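Side-chain contacts in acetyltransferase Atu2258 (Agrobacterium tumefaciens str. C58, PDB 2G3A), which catalyses the transfer of an acetyl group from acetyl coenzyme A to acceptor substrates, preferring glucosamine 6-phosphate or dopamine, and releases CoA: residues A[66-71]-A[77-82]; A[81-86]-A[90-95]; A[114-119]-A[123-128]. All coordinates share one frame; numbering follows the deposited sequence.

Interaction 1. Residues A[66-71]-A[77-82]; sequences GLVGHT and YVQLLF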
loop_
_atom_site.group_PDB
_atom_site.type_symbol
_atom_site.label_atom_id
_atom_site.label_comp_id
_atom_site.label_asym_id
_atom_site.label_seq_id
_atom_site.Cartn_x
_atom_site.Cartn_y
_atom_site.Cartn_z
ATOM N N GLY A 66 -12.275 -13.327 -2.032
ATOM C CA GLY A 66 -10.928 -13.882 -1.982
ATOM C C GLY A 66 -9.882 -12.961 -1.392
ATOM O O GLY A 66 -10.201 -12.043 -0.649
ATOM N N LEU A 67 -8.629 -13.219 -1.761
ATOM C CA LEU A 67 -7.482 -12.522 -1.237
ATOM C C LEU A 67 -6.592 -12.095 -2.404
ATOM O O LEU A 67 -6.371 -12.867 -3.356
ATOM C CB LEU A 67 -6.734 -13.427 -0.235
ATOM C CG LEU A 67 -5.461 -12.930 0.448
ATOM C CD1 LEU A 67 -5.252 -13.652 1.786
ATOM C CD2 LEU A 67 -4.199 -13.036 -0.449
ATOM N N VAL A 68 -6.125 -10.852 -2.337
ATOM C CA VAL A 68 -5.171 -10.304 -3.308
ATOM C C VAL A 68 -3.919 -9.885 -2.558
ATOM O O VAL A 68 -3.990 -9.127 -1.580
ATOM C CB VAL A 68 -5.767 -9.094 -4.075
ATOM C CG1 VAL A 68 -4.737 -8.495 -5.068
ATOM C CG2 VAL A 68 -7.030 -9.504 -4.825
ATOM N N GLY A 69 -2.770 -10.387 -2.989
ATOM C CA GLY A 69 -1.515 -9.966 -2.378
ATOM C C GLY A 69 -0.312 -10.267 -3.227
ATOM O O GLY A 69 -0.429 -10.490 -4.428
ATOM N N HIS A 70 0.860 -10.266 -2.608
ATOM C CA HIS A 70 2.084 -10.616 -3.331
ATOM C C HIS A 70 3.214 -10.894 -2.359
ATOM O O HIS A 70 3.173 -10.472 -1.206
ATOM C CB HIS A 70 2.506 -9.506 -4.306
ATOM C CG HIS A 70 2.937 -8.238 -3.634
ATOM N ND1 HIS A 70 2.083 -7.177 -3.429
ATOM C CD2 HIS A 70 4.137 -7.856 -3.139
ATOM C CE1 HIS A 70 2.735 -6.200 -2.825
ATOM N NE2 HIS A 70 3.984 -6.588 -2.638
ATOM N N THR A 71 4.229 -11.603 -2.835
ATOM C CA THR A 71 5.436 -11.771 -2.051
ATOM C C THR A 71 6.564 -10.983 -2.714
ATOM O O THR A 71 6.664 -10.958 -3.939
ATOM C CB THR A 71 5.819 -13.247 -1.921
ATOM O OG1 THR A 71 5.962 -13.805 -3.231
ATOM C CG2 THR A 71 4.721 -14.006 -1.165
ATOM N N TYR A 77 2.677 -9.727 1.513
ATOM C CA TYR A 77 1.774 -8.605 1.807
ATOM C C TYR A 77 0.389 -9.011 1.326
ATOM O O TYR A 77 0.211 -9.378 0.152
ATOM C CB TYR A 77 2.206 -7.292 1.123
ATOM C CG TYR A 77 1.209 -6.150 1.389
ATOM C CD1 TYR A 77 0.846 -5.823 2.688
ATOM C CD2 TYR A 77 0.589 -5.445 0.331
ATOM C CE1 TYR A 77 -0.082 -4.800 2.958
ATOM C CE2 TYR A 77 -0.358 -4.412 0.596
ATOM C CZ TYR A 77 -0.682 -4.106 1.917
ATOM O OH TYR A 77 -1.594 -3.098 2.234
ATOM N N VAL A 78 -0.578 -8.975 2.238
ATOM C CA VAL A 78 -1.975 -9.190 1.888
ATOM C C VAL A 78 -2.588 -7.813 1.656
ATOM O O VAL A 78 -2.672 -6.998 2.582
ATOM C CB VAL A 78 -2.746 -9.971 2.987
ATOM C CG1 VAL A 78 -4.256 -10.033 2.675
ATOM C CG2 VAL A 78 -2.164 -11.379 3.162
ATOM N N GLN A 79 -2.992 -7.553 0.413
ATOM C CA GLN A 79 -3.538 -6.250 0.031
ATOM C C GLN A 79 -5.060 -6.144 0.204
ATOM O O GLN A 79 -5.572 -5.136 0.723
ATOM C CB GLN A 79 -3.175 -5.938 -1.429
ATOM C CG GLN A 79 -3.590 -4.543 -1.889
ATOM C CD GLN A 79 -3.738 -4.449 -3.403
ATOM O OE1 GLN A 79 -3.177 -5.261 -4.150
ATOM N NE2 GLN A 79 -4.498 -3.461 -3.861
ATOM N N LEU A 80 -5.785 -7.168 -0.245
ATOM C CA LEU A 80 -7.238 -7.156 -0.149
ATOM C C LEU A 80 -7.707 -8.508 0.319
ATOM O O LEU A 80 -7.145 -9.520 -0.074
ATOM C CB LEU A 80 -7.894 -6.873 -1.510
ATOM C CG LEU A 80 -7.482 -5.680 -2.385
ATOM C CD1 LEU A 80 -8.033 -5.880 -3.792
ATOM C CD2 LEU A 80 -7.985 -4.370 -1.814
ATOM N N LEU A 81 -8.764 -8.514 1.127
ATOM C CA LEU A 81 -9.429 -9.744 1.519
ATOM C C LEU A 81 -10.896 -9.456 1.659
ATOM O O LEU A 81 -11.283 -8.576 2.439
ATOM C CB LEU A 81 -8.873 -10.265 2.846
ATOM C CG LEU A 81 -9.150 -11.716 3.255
ATOM C CD1 LEU A 81 -8.136 -12.181 4.286
ATOM C CD2 LEU A 81 -10.584 -11.935 3.783
ATOM N N PHE A 82 -11.714 -10.190 0.898
ATOM C CA PHE A 82 -13.158 -10.051 0.976
ATOM C C PHE A 82 -13.859 -11.406 1.078
ATOM O O PHE A 82 -13.648 -12.311 0.259
ATOM C CB PHE A 82 -13.701 -9.257 -0.225
ATOM C CG PHE A 82 -15.199 -9.086 -0.206
ATOM C CD1 PHE A 82 -15.788 -8.073 0.552
ATOM C CD2 PHE A 82 -16.022 -9.944 -0.928
ATOM C CE1 PHE A 82 -17.154 -7.918 0.586
ATOM C CE2 PHE A 82 -17.421 -9.796 -0.896
ATOM C CZ PHE A 82 -17.981 -8.783 -0.141
#

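Interaction 2. Residues A[81-86]-A[90-95]; sequences LFVPEA and QGIAPK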
loop_
_atom_site.group_PDB
_atom_site.type_symbol
_atom_site.label_atom_id
_atom_site.label_comp_id
_atom_site.label_asym_id
_atom_site.label_seq_id
_atom_site.Cartn_x
_atom_site.Cartn_y
_atom_site.Cartn_z
ATOM N N LEU A 81 -8.764 -8.514 1.127
ATOM C CA LEU A 81 -9.429 -9.744 1.519
ATOM C C LEU A 81 -10.896 -9.456 1.659
ATOM O O LEU A 81 -11.283 -8.576 2.439
ATOM C CB LEU A 81 -8.873 -10.265 2.846
ATOM C CG LEU A 81 -9.150 -11.716 3.255
ATOM C CD1 LEU A 81 -8.136 -12.181 4.286
ATOM C CD2 LEU A 81 -10.584 -11.935 3.783
ATOM N N PHE A 82 -11.714 -10.190 0.898
ATOM C CA PHE A 82 -13.158 -10.051 0.976
ATOM C C PHE A 82 -13.859 -11.406 1.078
ATOM O O PHE A 82 -13.648 -12.311 0.259
ATOM C CB PHE A 82 -13.701 -9.257 -0.225
ATOM C CG PHE A 82 -15.199 -9.086 -0.206
ATOM C CD1 PHE A 82 -15.788 -8.073 0.552
ATOM C CD2 PHE A 82 -16.022 -9.944 -0.928
ATOM C CE1 PHE A 82 -17.154 -7.918 0.586
ATOM C CE2 PHE A 82 -17.421 -9.796 -0.896
ATOM C CZ PHE A 82 -17.981 -8.783 -0.141
ATOM N N VAL A 83 -14.704 -11.536 2.091
ATOM C CA VAL A 83 -15.532 -12.718 2.249
ATOM C C VAL A 83 -16.979 -12.349 1.925
ATOM O O VAL A 83 -17.506 -11.402 2.493
ATOM C CB VAL A 83 -15.394 -13.309 3.682
ATOM C CG1 VAL A 83 -16.352 -14.467 3.882
ATOM C CG2 VAL A 83 -13.950 -13.759 3.938
ATOM N N PRO A 84 -17.623 -13.083 0.990
ATOM C CA PRO A 84 -19.027 -12.815 0.647
ATOM C C PRO A 84 -19.956 -12.903 1.864
ATOM O O PRO A 84 -19.734 -13.711 2.765
ATOM C CB PRO A 84 -19.362 -13.919 -0.363
ATOM C CG PRO A 84 -18.055 -14.363 -0.894
ATOM C CD PRO A 84 -17.075 -14.209 0.213
ATOM N N GLU A 85 -20.987 -12.067 1.891
ATOM C CA GLU A 85 -21.886 -12.000 3.044
ATOM C C GLU A 85 -22.382 -13.379 3.510
ATOM O O GLU A 85 -22.391 -13.667 4.713
ATOM C CB GLU A 85 -23.066 -11.073 2.749
ATOM C CG GLU A 85 -23.726 -10.500 4.003
ATOM C CD GLU A 85 -24.937 -9.631 3.677
ATOM O OE1 GLU A 85 -24.757 -8.424 3.401
ATOM O OE2 GLU A 85 -26.068 -10.163 3.695
ATOM N N ALA A 86 -22.764 -14.230 2.554
ATOM C CA ALA A 86 -23.312 -15.559 2.856
ATOM C C ALA A 86 -22.311 -16.502 3.535
ATOM O O ALA A 86 -22.709 -17.486 4.173
ATOM C CB ALA A 86 -23.885 -16.205 1.592
ATOM N N GLN A 90 -17.559 -18.162 9.428
ATOM C CA GLN A 90 -17.392 -19.558 9.024
ATOM C C GLN A 90 -15.918 -19.908 8.764
ATOM O O GLN A 90 -15.614 -20.864 8.051
ATOM C CB GLN A 90 -18.246 -19.834 7.771
ATOM C CG GLN A 90 -19.750 -19.951 8.062
ATOM C CD GLN A 90 -20.632 -19.732 6.846
ATOM O OE1 GLN A 90 -20.448 -20.363 5.805
ATOM N NE2 GLN A 90 -21.612 -18.837 6.981
ATOM N N GLY A 91 -15.011 -19.121 9.341
ATOM C CA GLY A 91 -13.568 -19.341 9.190
ATOM C C GLY A 91 -13.013 -19.152 7.789
ATOM O O GLY A 91 -11.937 -19.674 7.466
ATOM N N ILE A 92 -13.730 -18.404 6.951
ATOM C CA ILE A 92 -13.298 -18.223 5.568
ATOM C C ILE A 92 -12.130 -17.244 5.433
ATOM O O ILE A 92 -11.198 -17.501 4.672
ATOM C CB ILE A 92 -14.461 -17.813 4.617
ATOM C CG1 ILE A 92 -15.550 -18.883 4.596
ATOM C CG2 ILE A 92 -13.917 -17.516 3.194
ATOM C CD1 ILE A 92 -15.062 -20.299 4.321
ATOM N N ALA A 93 -12.179 -16.123 6.143
ATOM C CA ALA A 93 -11.050 -15.200 6.126
ATOM C C ALA A 93 -9.782 -15.898 6.681
ATOM O O ALA A 93 -8.718 -15.809 6.077
ATOM C CB ALA A 93 -11.375 -13.907 6.916
ATOM N N PRO A 94 -9.883 -16.578 7.851
ATOM C CA PRO A 94 -8.698 -17.357 8.267
ATOM C C PRO A 94 -8.237 -18.427 7.251
ATOM O O PRO A 94 -7.036 -18.675 7.135
ATOM C CB PRO A 94 -9.141 -17.989 9.590
ATOM C CG PRO A 94 -10.223 -17.059 10.102
ATOM C CD PRO A 94 -10.957 -16.645 8.859
ATOM N N LYS A 95 -9.176 -19.036 6.523
ATOM C CA LYS A 95 -8.830 -20.033 5.512
ATOM C C LYS A 95 -8.019 -19.403 4.388
ATOM O O LYS A 95 -7.053 -19.996 3.910
ATOM C CB LYS A 95 -10.084 -20.715 4.955
ATOM C CG LYS A 95 -9.795 -21.721 3.830
ATOM C CD LYS A 95 -11.017 -22.567 3.513
ATOM C CE LYS A 95 -10.689 -23.662 2.493
ATOM N NZ LYS A 95 -11.885 -24.523 2.259
#

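Interaction 3. Residues A[114-119]-A[123-128]; sequences IDTMNP and RTYERY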
loop_
_atom_site.group_PDB
_atom_site.type_symbol
_atom_site.label_atom_id
_atom_site.label_comp_id
_atom_site.label_asym_id
_atom_site.label_seq_id
_atom_site.Cartn_x
_atom_site.Cartn_y
_atom_site.Cartn_z
ATOM N N ILE A 114 0.105 -7.078 6.985
ATOM C CA ILE A 114 -1.268 -6.778 6.662
ATOM C C ILE A 114 -1.667 -5.462 7.322
ATOM O O ILE A 114 -1.052 -5.033 8.303
ATOM C CB ILE A 114 -2.200 -7.970 7.083
ATOM C CG1 ILE A 114 -3.534 -7.930 6.344
ATOM C CG2 ILE A 114 -2.425 -7.989 8.613
ATOM C CD1 ILE A 114 -4.274 -9.319 6.348
ATOM N N ASP A 115 -2.684 -4.801 6.776
ATOM C CA ASP A 115 -3.180 -3.589 7.435
ATOM C C ASP A 115 -4.697 -3.487 7.339
ATOM O O ASP A 115 -5.308 -4.129 6.498
ATOM C CB ASP A 115 -2.499 -2.351 6.862
ATOM C CG ASP A 115 -2.569 -2.312 5.361
ATOM O OD1 ASP A 115 -3.673 -2.127 4.848
ATOM O OD2 ASP A 115 -1.527 -2.490 4.708
ATOM N N THR A 116 -5.299 -2.681 8.200
ATOM C CA THR A 116 -6.761 -2.610 8.250
ATOM C C THR A 116 -7.267 -1.391 9.010
ATOM O O THR A 116 -6.597 -0.902 9.921
ATOM C CB THR A 116 -7.380 -3.905 8.867
ATOM O OG1 THR A 116 -8.791 -3.880 8.683
ATOM C CG2 THR A 116 -7.081 -4.033 10.364
HETATM N N MSE A 117 -8.450 -0.917 8.632
HETATM C CA MSE A 117 -9.184 0.070 9.431
HETATM C C MSE A 117 -10.448 -0.517 10.067
HETATM O O MSE A 117 -11.212 0.189 10.712
HETATM C CB MSE A 117 -9.570 1.259 8.566
HETATM C CG MSE A 117 -10.740 0.942 7.633
HETATM SE SE MSE A 117 -11.176 2.455 6.476
HETATM C CE MSE A 117 -12.399 3.425 7.660
ATOM N N ASN A 118 -10.656 -1.819 9.883
ATOM C CA ASN A 118 -11.879 -2.502 10.323
ATOM C C ASN A 118 -11.607 -3.280 11.614
ATOM O O ASN A 118 -10.806 -4.215 11.596
ATOM C CB ASN A 118 -12.323 -3.437 9.189
ATOM C CG ASN A 118 -13.611 -4.163 9.485
ATOM O OD1 ASN A 118 -13.944 -4.428 10.628
ATOM N ND2 ASN A 118 -14.341 -4.493 8.437
ATOM N N PRO A 119 -12.265 -2.902 12.733
ATOM C CA PRO A 119 -12.023 -3.537 14.026
ATOM C C PRO A 119 -12.319 -5.049 14.012
ATOM O O PRO A 119 -11.672 -5.797 14.741
ATOM C CB PRO A 119 -12.983 -2.805 14.970
ATOM C CG PRO A 119 -13.288 -1.547 14.288
ATOM C CD PRO A 119 -13.286 -1.844 12.845
ATOM N N ARG A 123 -9.455 -7.987 14.731
ATOM C CA ARG A 123 -9.664 -9.114 15.640
ATOM C C ARG A 123 -9.378 -10.459 14.954
ATOM O O ARG A 123 -8.733 -11.330 15.519
ATOM C CB ARG A 123 -11.098 -9.077 16.176
ATOM C CG ARG A 123 -11.355 -9.965 17.378
ATOM C CD ARG A 123 -12.805 -9.868 17.853
ATOM N NE ARG A 123 -13.759 -10.151 16.781
ATOM C CZ ARG A 123 -14.538 -9.239 16.207
ATOM N NH1 ARG A 123 -14.482 -7.975 16.597
ATOM N NH2 ARG A 123 -15.368 -9.594 15.237
ATOM N N THR A 124 -9.882 -10.618 13.734
ATOM C CA THR A 124 -9.620 -11.827 12.951
ATOM C C THR A 124 -8.117 -12.035 12.757
ATOM O O THR A 124 -7.599 -13.151 12.948
ATOM C CB THR A 124 -10.307 -11.740 11.564
ATOM O OG1 THR A 124 -11.722 -11.619 11.758
ATOM C CG2 THR A 124 -10.011 -12.981 10.710
ATOM N N TYR A 125 -7.416 -10.964 12.394
ATOM C CA TYR A 125 -5.977 -11.076 12.113
ATOM C C TYR A 125 -5.214 -11.404 13.367
ATOM O O TYR A 125 -4.298 -12.222 13.342
ATOM C CB TYR A 125 -5.411 -9.787 11.495
ATOM C CG TYR A 125 -6.066 -9.379 10.204
ATOM C CD1 TYR A 125 -6.748 -10.312 9.420
ATOM C CD2 TYR A 125 -6.004 -8.043 9.758
ATOM C CE1 TYR A 125 -7.374 -9.934 8.250
ATOM C CE2 TYR A 125 -6.611 -7.654 8.548
ATOM C CZ TYR A 125 -7.297 -8.605 7.813
ATOM O OH TYR A 125 -7.916 -8.258 6.629
ATOM N N GLU A 126 -5.597 -10.779 14.475
ATOM C CA GLU A 126 -4.927 -11.054 15.746
ATOM C C GLU A 126 -5.139 -12.499 16.233
ATOM O O GLU A 126 -4.194 -13.156 16.705
ATOM C CB GLU A 126 -5.349 -10.029 16.796
ATOM C CG GLU A 126 -4.727 -8.639 16.540
ATOM C CD GLU A 126 -5.146 -7.592 17.573
ATOM O OE1 GLU A 126 -6.347 -7.512 17.910
ATOM O OE2 GLU A 126 -4.275 -6.831 18.028
ATOM N N ARG A 127 -6.372 -12.992 16.112
ATOM C CA ARG A 127 -6.684 -14.380 16.469
ATOM C C ARG A 127 -5.865 -15.369 15.630
ATOM O O ARG A 127 -5.344 -16.365 16.160
ATOM C CB ARG A 127 -8.178 -14.667 16.295
ATOM C CG ARG A 127 -9.088 -14.213 17.427
ATOM C CD ARG A 127 -10.457 -14.916 17.307
ATOM N NE ARG A 127 -11.164 -14.498 16.088
ATOM C CZ ARG A 127 -12.170 -13.624 16.061
ATOM N NH1 ARG A 127 -12.625 -13.089 17.191
ATOM N NH2 ARG A 127 -12.737 -13.299 14.903
ATOM N N TYR A 128 -5.778 -15.081 14.324
ATOM C CA TYR A 128 -4.968 -15.836 13.357
ATOM C C TYR A 128 -3.486 -15.931 13.746
ATOM O O TYR A 128 -2.836 -16.954 13.502
ATOM C CB TYR A 128 -5.154 -15.288 11.918
ATOM C CG TYR A 128 -4.374 -16.087 10.881
ATOM C CD1 TYR A 128 -4.862 -17.310 10.412
ATOM C CD2 TYR A 128 -3.127 -15.646 10.418
ATOM C CE1 TYR A 128 -4.136 -18.076 9.510
ATOM C CE2 TYR A 128 -2.378 -16.412 9.511
ATOM C CZ TYR A 128 -2.897 -17.627 9.065
ATOM O OH TYR A 128 -2.201 -18.400 8.162
#

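Interaction 1. Residues A[66-71]-A[77-82]
Between the G66–F82 and H70–Y77 pairs, strands 66-71 and 77-82 run antiparallel at 165°, interrupted by a classic beta bulge in which Q79 and L80 both face V68. The carbonyl oxygen of V68 is held by two backbone donors, Q79 N at 2.7 Å and L80 N at 3.0 Å. The bond from Q79 is the more bent, 139° at its hydrogen. Pairing slips by one residue here: V68 stands against L80, but G69 against V78. Where G69 passes the bulge the chains are close, its CA 3.1 Å from Y77 O. A bulge in this strand is a hallmark of the GNAT fold, where it helps to shape the acetyl-CoA site; L81 and F82 probably belong to that site here.

On the face bearing L67, V78 and L81, the isobutyl group of L67 crosses V78 at about a right angle, its CG 3.8 Å from V78 CG1 and its CD1 touching both valine methyls. The same CD1 meets L81 CD1 at 4.1 Å. On the other face V68 and L80 lie side by side and point the same way, V68 CG2 3.9 Å from L80 CD1. Further along, H70 CG sits between its backbone N and carbonyl carbon (chi1 67°), which brings the imidazole back toward Y77. H70 CE1 reaches the edge of the phenol at CD2, 3.9 Å away, while Y77 CB lies over the rim of one imidazole face.

The Y77 hydroxyl is hydrogen-bonded to D115. Helix 92-106 covers L67 and L81 through A100, L96 and L97; V68 and L80 pack against E29 and R33 of the second subunit. Strands 50-57 and 111-116 flank the hairpin, bonded at L67–I54 and V78–Y113.

Interaction 2. Residues A[81-86]-A[90-95]
V83 spreads its methyls over the start of helix 92-106, CG1 on I92 and CG2 on both I92 and A93, just past the end of strand 75-82. Its CB points at the first turn of the helix, and the two branches divide there. CG1, opposite the backbone N (chi1 175°), comes to 3.9 Å from I92 CB and also touches I92 CG2. CG2, on the side of the backbone N, reaches further along the helix start: it lies 3.7 Å from the backbone A93 N and also packs on I92 CG2 and A93 CB. A93 is shared, because L81 CD2 packs on the same A93 CB at 3.8 Å and L81 CD1 comes near A93 O.

This is the opening of a beta-alpha-beta unit, the strand-loop-helix of GNAT motif A. R88 to A93 fit its R-x-x-G-x-A signature, and L81, F82, V83 and G89 probably bind CoA, whose diphosphate sits over this helix start in relatives. G91, at positive phi, occupies the N-cap position, and its carbonyl accepts K95 N at 3.0 Å.

The turn is bridged at its far end by Q90. Its extended chain carries NE2 to 3.3 Å from A86 O, a weak hydrogen bond, and the same nitrogen makes another weak one to R88 O. R88 in turn donates from NE to V83 O, linking the loop back to the strand end.

Interaction 3. Residues A[114-119]-A[123-128]
I114 of strand 111-116 packs beneath the Y125 ring of helix 119-128 in a strand-to-helix contact built on one CH-pi interaction. The I114 CD1 methyl stands over a ring face, 3.6 Å from the Y125 centroid and 18° off the normal, closest to CZ at 3.4 Å. I114 crosses the tyrosine at about a right angle, and its other branches follow the same ring side: CG1 is 3.8 Å from Y125 CE2 and CG2 3.8 Å from Y125 CD2. Y125 CG lies opposite its carbonyl carbon (chi1 -59°), which sends the ring from the helix toward the strand. T116 approaches obliquely, its CB 3.8 Å from Y125 CE2, while D115 O lies near the ring plane at the edge.

In the GNAT fold this strand and helix follow the motif A helix, and R123, T124 and Y125 probably bind CoA. Y125 also lies close to L81 of the neighbouring strand, and L97 of helix 92-106 packs on both I114 and Y125.

The link between strand and helix is tightly turned. T116 OG1 accepts N118 N at 3.0 Å, forming an ST turn, and N118 then occupies the N-cap position, its OD1 receiving D120 N and, more weakly, A121 N. P119 begins the first turn, where R123 N donates to P119 O at 3.1 Å. R123 CB lies against the same P119 O, and in one of its two modelled conformers the R123 guanidinium pairs with D120.

In the fold
The three contacts come in series along the chain, their centres about 13 Å from one another. Interactions 1 and 2 share L81 and F82 at the end of strand 75-82: the hairpin strand leads straight into the loop and helix 92-106. Interaction 3 takes up the next strand, 111-116, parallel to 75-82 in the same sheet, and helix 119-128. It touches interaction 1 through Y77–D115 and V78–I114, and interaction 2 where T124 meets A93 and P94. Residues that probably bind CoA occur in all three, consistent with a cofactor cleft between strands 75-82 and 111-116, as in other GNAT enzymes. All three also reach the second subunit.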